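Local coordinates for protein taurocyamine kinase (Schistosoma mansoni, PDB 4WOD) that reversibly transfers a phosphate between ATP and the guanidino group of taurocyamine, using magnesium, with two approximate kinase repeats in one chain, at residues A[121-126]-A[226-231]; A[584-589]-A[627-632]. The protein carries 4 engineered substitutions. All coordinates share one frame; numbering follows the deposited sequence.

Contact 1 (A[121-126]-A[226-231])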
loop_
_atom_site.group_PDB
_atom_site.type_symbol
_atom_site.label_atom_id
_atom_site.label_comp_id
_atom_site.label_asym_id
_atom_site.label_seq_id
_atom_site.Cartn_x
_atom_site.Cartn_y
_atom_site.Cartn_z
ATOM N N ARG A 121 3.410 -21.260 -14.204
ATOM C CA ARG A 121 4.491 -22.002 -13.585
ATOM C C ARG A 121 4.065 -22.406 -12.173
ATOM O O ARG A 121 3.405 -21.632 -11.493
ATOM C CB ARG A 121 5.760 -21.126 -13.596
ATOM C CG ARG A 121 6.822 -21.441 -12.560
ATOM C CD ARG A 121 8.040 -20.507 -12.740
ATOM N NE ARG A 121 9.090 -20.702 -11.733
ATOM C CZ ARG A 121 8.977 -20.403 -10.436
ATOM N NH1 ARG A 121 7.858 -19.868 -9.962
ATOM N NH2 ARG A 121 9.998 -20.620 -9.611
ATOM N N VAL A 122 4.380 -23.629 -11.752
ATOM C CA VAL A 122 4.204 -24.008 -10.346
ATOM C C VAL A 122 5.514 -24.607 -9.793
ATOM O O VAL A 122 6.168 -25.449 -10.425
ATOM C CB VAL A 122 3.030 -25.005 -10.135
ATOM C CG1 VAL A 122 2.759 -25.199 -8.651
ATOM C CG2 VAL A 122 1.766 -24.492 -10.811
ATOM N N ARG A 123 5.894 -24.130 -8.618
ATOM C CA ARG A 123 7.159 -24.481 -7.997
ATOM C C ARG A 123 6.937 -25.050 -6.602
ATOM O O ARG A 123 6.066 -24.577 -5.870
ATOM C CB ARG A 123 8.064 -23.242 -7.916
ATOM C CG ARG A 123 9.370 -23.447 -7.144
ATOM C CD ARG A 123 9.704 -22.228 -6.284
ATOM N NE ARG A 123 9.069 -22.308 -4.967
ATOM C CZ ARG A 123 8.840 -21.260 -4.182
ATOM N NH1 ARG A 123 9.184 -20.040 -4.576
ATOM N NH2 ARG A 123 8.254 -21.434 -3.000
ATOM N N LEU A 124 7.711 -26.074 -6.248
ATOM C CA LEU A 124 7.830 -26.522 -4.869
ATOM C C LEU A 124 9.283 -26.879 -4.540
ATOM O O LEU A 124 10.143 -26.952 -5.429
ATOM C CB LEU A 124 6.918 -27.719 -4.580
ATOM C CG LEU A 124 6.962 -28.983 -5.439
ATOM C CD1 LEU A 124 8.194 -29.862 -5.182
ATOM C CD2 LEU A 124 5.666 -29.770 -5.221
ATOM N N GLY A 125 9.525 -27.125 -3.261
ATOM C CA GLY A 125 10.849 -27.462 -2.763
ATOM C C GLY A 125 10.743 -28.584 -1.742
ATOM O O GLY A 125 9.667 -28.808 -1.173
ATOM N N ARG A 126 11.847 -29.305 -1.524
ATOM C CA ARG A 126 11.908 -30.326 -0.490
ATOM C C ARG A 126 13.286 -30.386 0.150
ATOM O O ARG A 126 14.305 -30.132 -0.500
ATOM C CB ARG A 126 11.572 -31.715 -1.048
ATOM C CG ARG A 126 10.144 -31.883 -1.569
ATOM C CD ARG A 126 9.129 -31.846 -0.432
ATOM N NE ARG A 126 7.795 -32.289 -0.850
ATOM C CZ ARG A 126 6.804 -31.463 -1.172
ATOM N NH1 ARG A 126 7.008 -30.141 -1.148
ATOM N NH2 ARG A 126 5.616 -31.954 -1.529
ATOM N N ARG A 226 14.496 -28.218 -5.724
ATOM C CA ARG A 226 13.453 -27.295 -6.137
ATOM C C ARG A 226 12.888 -27.838 -7.443
ATOM O O ARG A 226 13.628 -28.057 -8.405
ATOM C CB ARG A 226 13.966 -25.854 -6.308
ATOM C CG ARG A 226 12.799 -24.879 -6.444
ATOM C CD ARG A 226 13.160 -23.394 -6.315
ATOM N NE ARG A 226 13.832 -22.979 -5.073
ATOM C CZ ARG A 226 13.441 -23.239 -3.821
ATOM N NH1 ARG A 226 14.161 -22.758 -2.814
ATOM N NH2 ARG A 226 12.369 -23.981 -3.543
ATOM N N VAL A 227 11.590 -28.105 -7.445
ATOM C CA VAL A 227 10.912 -28.660 -8.611
ATOM C C VAL A 227 9.961 -27.628 -9.214
ATOM O O VAL A 227 9.149 -26.994 -8.508
ATOM C CB VAL A 227 10.146 -29.939 -8.249
ATOM C CG1 VAL A 227 9.729 -30.683 -9.514
ATOM C CG2 VAL A 227 11.010 -30.835 -7.364
ATOM N N ILE A 228 10.074 -27.462 -10.526
ATOM C CA ILE A 228 9.364 -26.437 -11.278
ATOM C C ILE A 228 8.735 -27.028 -12.538
ATOM O O ILE A 228 9.434 -27.646 -13.348
ATOM C CB ILE A 228 10.320 -25.306 -11.679
ATOM C CG1 ILE A 228 11.064 -24.791 -10.435
ATOM C CG2 ILE A 228 9.579 -24.198 -12.430
ATOM C CD1 ILE A 228 12.322 -24.043 -10.737
ATOM N N SER A 229 7.413 -26.883 -12.654
ATOM C CA SER A 229 6.665 -27.190 -13.879
ATOM C C SER A 229 6.280 -25.867 -14.559
ATOM O O SER A 229 5.894 -24.928 -13.886
ATOM C CB SER A 229 5.432 -28.033 -13.547
ATOM O OG SER A 229 4.689 -28.357 -14.713
ATOM N N MET A 230 6.358 -25.790 -15.874
ATOM C CA MET A 230 6.104 -24.561 -16.559
ATOM C C MET A 230 5.765 -24.736 -18.035
ATOM O O MET A 230 6.132 -25.675 -18.616
ATOM C CB MET A 230 7.289 -23.656 -16.438
ATOM C CG MET A 230 8.492 -24.088 -17.211
ATOM S SD MET A 230 9.392 -25.422 -16.480
ATOM C CE MET A 230 11.006 -25.270 -17.209
ATOM N N GLN A 231 5.044 -23.796 -18.578
ATOM C CA GLN A 231 4.740 -23.774 -20.017
ATOM C C GLN A 231 4.165 -22.428 -20.429
ATOM O O GLN A 231 3.650 -21.663 -19.606
ATOM C CB GLN A 231 3.766 -24.897 -20.401
ATOM C CG GLN A 231 2.399 -24.755 -19.770
ATOM C CD GLN A 231 1.587 -26.040 -19.828
ATOM O OE1 GLN A 231 2.114 -27.133 -19.613
ATOM N NE2 GLN A 231 0.295 -25.911 -20.128
#

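Contact 2 (A[584-589]-A[627-632])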
loop_
_atom_site.group_PDB
_atom_site.type_symbol
_atom_site.label_atom_id
_atom_site.label_comp_id
_atom_site.label_asym_id
_atom_site.label_seq_id
_atom_site.Cartn_x
_atom_site.Cartn_y
_atom_site.Cartn_z
ATOM N N GLU A 584 -2.740 18.682 -2.562
ATOM C CA GLU A 584 -2.986 17.487 -1.750
ATOM C C GLU A 584 -4.355 16.888 -2.112
ATOM O O GLU A 584 -4.461 16.089 -3.055
ATOM C CB GLU A 584 -2.913 17.796 -0.253
ATOM C CG GLU A 584 -3.001 16.549 0.595
ATOM C CD GLU A 584 -2.698 16.808 2.057
ATOM O OE1 GLU A 584 -1.825 16.098 2.607
ATOM O OE2 GLU A 584 -3.331 17.716 2.650
ATOM N N GLU A 585 -5.403 17.272 -1.386
ATOM C CA GLU A 585 -6.754 16.839 -1.767
ATOM C C GLU A 585 -7.421 17.871 -2.662
ATOM O O GLU A 585 -8.103 17.529 -3.632
ATOM C CB GLU A 585 -7.630 16.590 -0.546
ATOM C CG GLU A 585 -9.029 16.099 -0.897
ATOM C CD GLU A 585 -9.866 15.816 0.332
ATOM O OE1 GLU A 585 -9.539 14.853 1.056
ATOM O OE2 GLU A 585 -10.843 16.552 0.581
ATOM N N ASP A 586 -7.227 19.139 -2.318
ATOM C CA ASP A 586 -7.689 20.238 -3.142
ATOM C C ASP A 586 -6.466 20.856 -3.779
ATOM O O ASP A 586 -5.336 20.665 -3.269
ATOM C CB ASP A 586 -8.449 21.280 -2.305
ATOM C CG ASP A 586 -9.849 20.828 -1.928
ATOM O OD1 ASP A 586 -10.579 20.347 -2.825
ATOM O OD2 ASP A 586 -10.225 20.965 -0.748
ATOM N N HIS A 587 -6.681 21.618 -4.859
ATOM C CA HIS A 587 -5.577 22.287 -5.528
ATOM C C HIS A 587 -4.779 23.100 -4.516
ATOM O O HIS A 587 -3.561 23.151 -4.588
ATOM C CB HIS A 587 -6.066 23.190 -6.656
ATOM C CG HIS A 587 -6.638 22.435 -7.819
ATOM N ND1 HIS A 587 -7.566 22.979 -8.680
ATOM C CD2 HIS A 587 -6.439 21.163 -8.233
ATOM C CE1 HIS A 587 -7.911 22.078 -9.584
ATOM N NE2 HIS A 587 -7.234 20.969 -9.341
ATOM N N MET A 588 -5.487 23.728 -3.590
ATOM C CA MET A 588 -4.840 24.454 -2.488
ATOM C C MET A 588 -5.584 24.337 -1.173
ATOM O O MET A 588 -6.816 24.320 -1.135
ATOM C CB MET A 588 -4.700 25.937 -2.821
ATOM C CG MET A 588 -3.710 26.290 -3.889
ATOM S SD MET A 588 -3.775 28.104 -4.118
ATOM C CE MET A 588 -5.345 28.313 -4.926
ATOM N N ARG A 589 -4.824 24.272 -0.084
ATOM C CA ARG A 589 -5.363 24.524 1.240
ATOM C C ARG A 589 -4.576 25.750 1.691
ATOM O O ARG A 589 -3.353 25.702 1.732
ATOM C CB ARG A 589 -5.192 23.315 2.190
ATOM C CG ARG A 589 -5.778 23.538 3.589
ATOM C CD ARG A 589 -5.872 22.268 4.486
ATOM N NE ARG A 589 -4.949 21.192 4.106
ATOM C CZ ARG A 589 -3.935 20.764 4.861
ATOM N NH1 ARG A 589 -3.688 21.327 6.036
ATOM N NH2 ARG A 589 -3.152 19.781 4.438
ATOM N N TYR A 627 -17.743 28.165 -3.187
ATOM C CA TYR A 627 -16.460 27.657 -3.662
ATOM C C TYR A 627 -16.520 26.139 -3.850
ATOM O O TYR A 627 -17.035 25.393 -3.007
ATOM C CB TYR A 627 -15.295 28.075 -2.734
ATOM C CG TYR A 627 -14.960 29.546 -2.939
ATOM C CD1 TYR A 627 -14.353 29.973 -4.110
ATOM C CD2 TYR A 627 -15.314 30.499 -1.997
ATOM C CE1 TYR A 627 -14.068 31.310 -4.325
ATOM C CE2 TYR A 627 -15.046 31.844 -2.195
ATOM C CZ TYR A 627 -14.424 32.242 -3.363
ATOM O OH TYR A 627 -14.161 33.576 -3.574
ATOM N N ILE A 628 -16.039 25.708 -5.004
ATOM C CA ILE A 628 -16.009 24.290 -5.356
ATOM C C ILE A 628 -14.736 23.635 -4.848
ATOM O O ILE A 628 -13.648 24.207 -4.960
ATOM C CB ILE A 628 -16.121 24.113 -6.882
ATOM C CG1 ILE A 628 -17.509 24.568 -7.329
ATOM C CG2 ILE A 628 -15.832 22.647 -7.301
ATOM C CD1 ILE A 628 -17.551 24.962 -8.777
ATOM N N THR A 629 -14.888 22.451 -4.261
ATOM C CA THR A 629 -13.783 21.680 -3.713
ATOM C C THR A 629 -13.956 20.215 -4.112
ATOM O O THR A 629 -15.046 19.777 -4.515
ATOM C CB THR A 629 -13.690 21.793 -2.157
ATOM O OG1 THR A 629 -14.885 21.286 -1.549
ATOM C CG2 THR A 629 -13.513 23.251 -1.721
ATOM N N CYS A 630 -12.871 19.464 -4.005
ATOM C CA CYS A 630 -12.895 18.043 -4.310
ATOM C C CYS A 630 -13.941 17.276 -3.487
ATOM O O CYS A 630 -14.778 16.570 -4.050
ATOM C CB CYS A 630 -11.500 17.462 -4.096
ATOM S SG CYS A 630 -11.378 15.713 -4.366
ATOM N N CYS A 631 -13.883 17.386 -2.163
ATOM C CA CYS A 631 -14.897 16.763 -1.323
ATOM C C CYS A 631 -16.110 17.686 -1.166
ATOM O O CYS A 631 -15.961 18.882 -0.904
ATOM C CB CYS A 631 -14.315 16.401 0.054
ATOM S SG CYS A 631 -15.376 15.332 1.053
ATOM N N PRO A 632 -17.319 17.137 -1.342
ATOM C CA PRO A 632 -18.543 17.929 -1.194
ATOM C C PRO A 632 -18.735 18.424 0.244
ATOM O O PRO A 632 -19.523 19.316 0.474
ATOM C CB PRO A 632 -19.653 16.954 -1.596
ATOM C CG PRO A 632 -18.980 15.894 -2.383
ATOM C CD PRO A 632 -17.597 15.772 -1.821
HETATM O O HOH W 1 -12.157 18.921 -0.593
#

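Contact 1 (A[121-126]-A[226-231])
Val122 and Ser229 face each other as a hydrogen-bonded antiparallel pair: Val122 N donates to Ser229 O (2.9 Å) and Ser229 N returns a bond of like length to Val122 O. Two residues on, Leu124 N reaches Val227 O at 2.8 Å and Val227 N reaches Leu124 O at 2.7 Å, so both backbone N-H groups and both carbonyls of each pair are satisfied across the strands. The short axes run 4.6 Å apart at 164°, as expected of neighbours in the central antiparallel sheet of a phosphagen kinase catalytic domain.

One face of this sheet carries Arg121, Arg123 and Arg226, all predicted to bind ATP, an arrangement consistent with a pocket for phosphates. Arg123 CD packs on Arg226 CD at 3.6 Å, and the guanidinium planes beyond them are turned 53° apart. Their ends are held from outside: Arg123 NH2 donates to Asn271 OD1 and Thr275 O, while Arg226 NH1 forms a salt bridge with Asp223, and Arg226 also touches the bound arginine. Arg123 NE, in contrast, is buried without a partner in the model. Arg121, extended from CG to NE with CG anti to the backbone N (chi1 157°), runs at a slant across Ile228, whose CG2 lies 3.6 Å from Arg121 NE.

On the other face Leu124 CD1 meets Val227 CB at 3.6 Å, the two side chains lying side by side. Val122 and Val227 there pack against helix 236-251, and Ser229 OG bonds to Val239 O of the same helix.

Contact 2 (A[584-589]-A[627-632])
Backbone approach is confined to Asp586 and Cys630, whose CA atoms are 5.8 Å apart, where the turn leading into strand 588-595 meets the irregular loop after strand 626-627. The direct polar link is a single bond: Cys630 N donates to Asp586 OD1 at 2.7 Å, with an N-H...O angle of 165°, so it is short and nearly straight. Asp586 has CG anti to its carbonyl carbon and beside the backbone N (chi1 -76°), and its carboxylate crosses Thr629, bringing OD1 within 3.5 Å of Thr629 CB.

The loop carries Cys631, the predicted active-site cysteine of the second catalytic domain in this duplicated phosphagen kinase, and an ordered water ties it to Asp586 and Glu585. Cys631 N donates to this water at 2.8 Å; the water in turn donates to Asp586 OD2 and, at 3.0 Å, to Glu585 OE2. The carboxylate of Asp586 therefore addresses two successive backbone N-H groups, one directly and one through the water. Glu585 has CG anti to its backbone N and an extended chain beyond it, which carries OE2 to 3.5 Å from Cys631 CB.

Cys630 CB packs 3.4 Å from Glu585 O, a carbonyl oxygen buried here with no partner in the model. Within the loop, Thr629 OG1 donates to Cys631 O at 2.7 Å, while Thr427 and Tyr433 bond to Cys630 O and Thr629 O from outside.

In the fold
From the N terminus, several helices precede strand 117-126, the first strand; the chain then runs through about a hundred residues, with three further strands, before strand 225-232 returns beside it, and contact 1 closes that loop in the middle of the first eight-stranded sheet. Contact 2 opens only in the second repeat, where 37 residues, including helix 599-614, separate its segments, and it joins the turn just before strand 588-595 to the loop before strand 639-646. The two contacts follow in series, neither nested nor crossed. Their centres lie about 51 Å apart, each within a separate catalytic domain. Strand 588-595 occupies the same place in the second sheet's order as 225-232 does in the first.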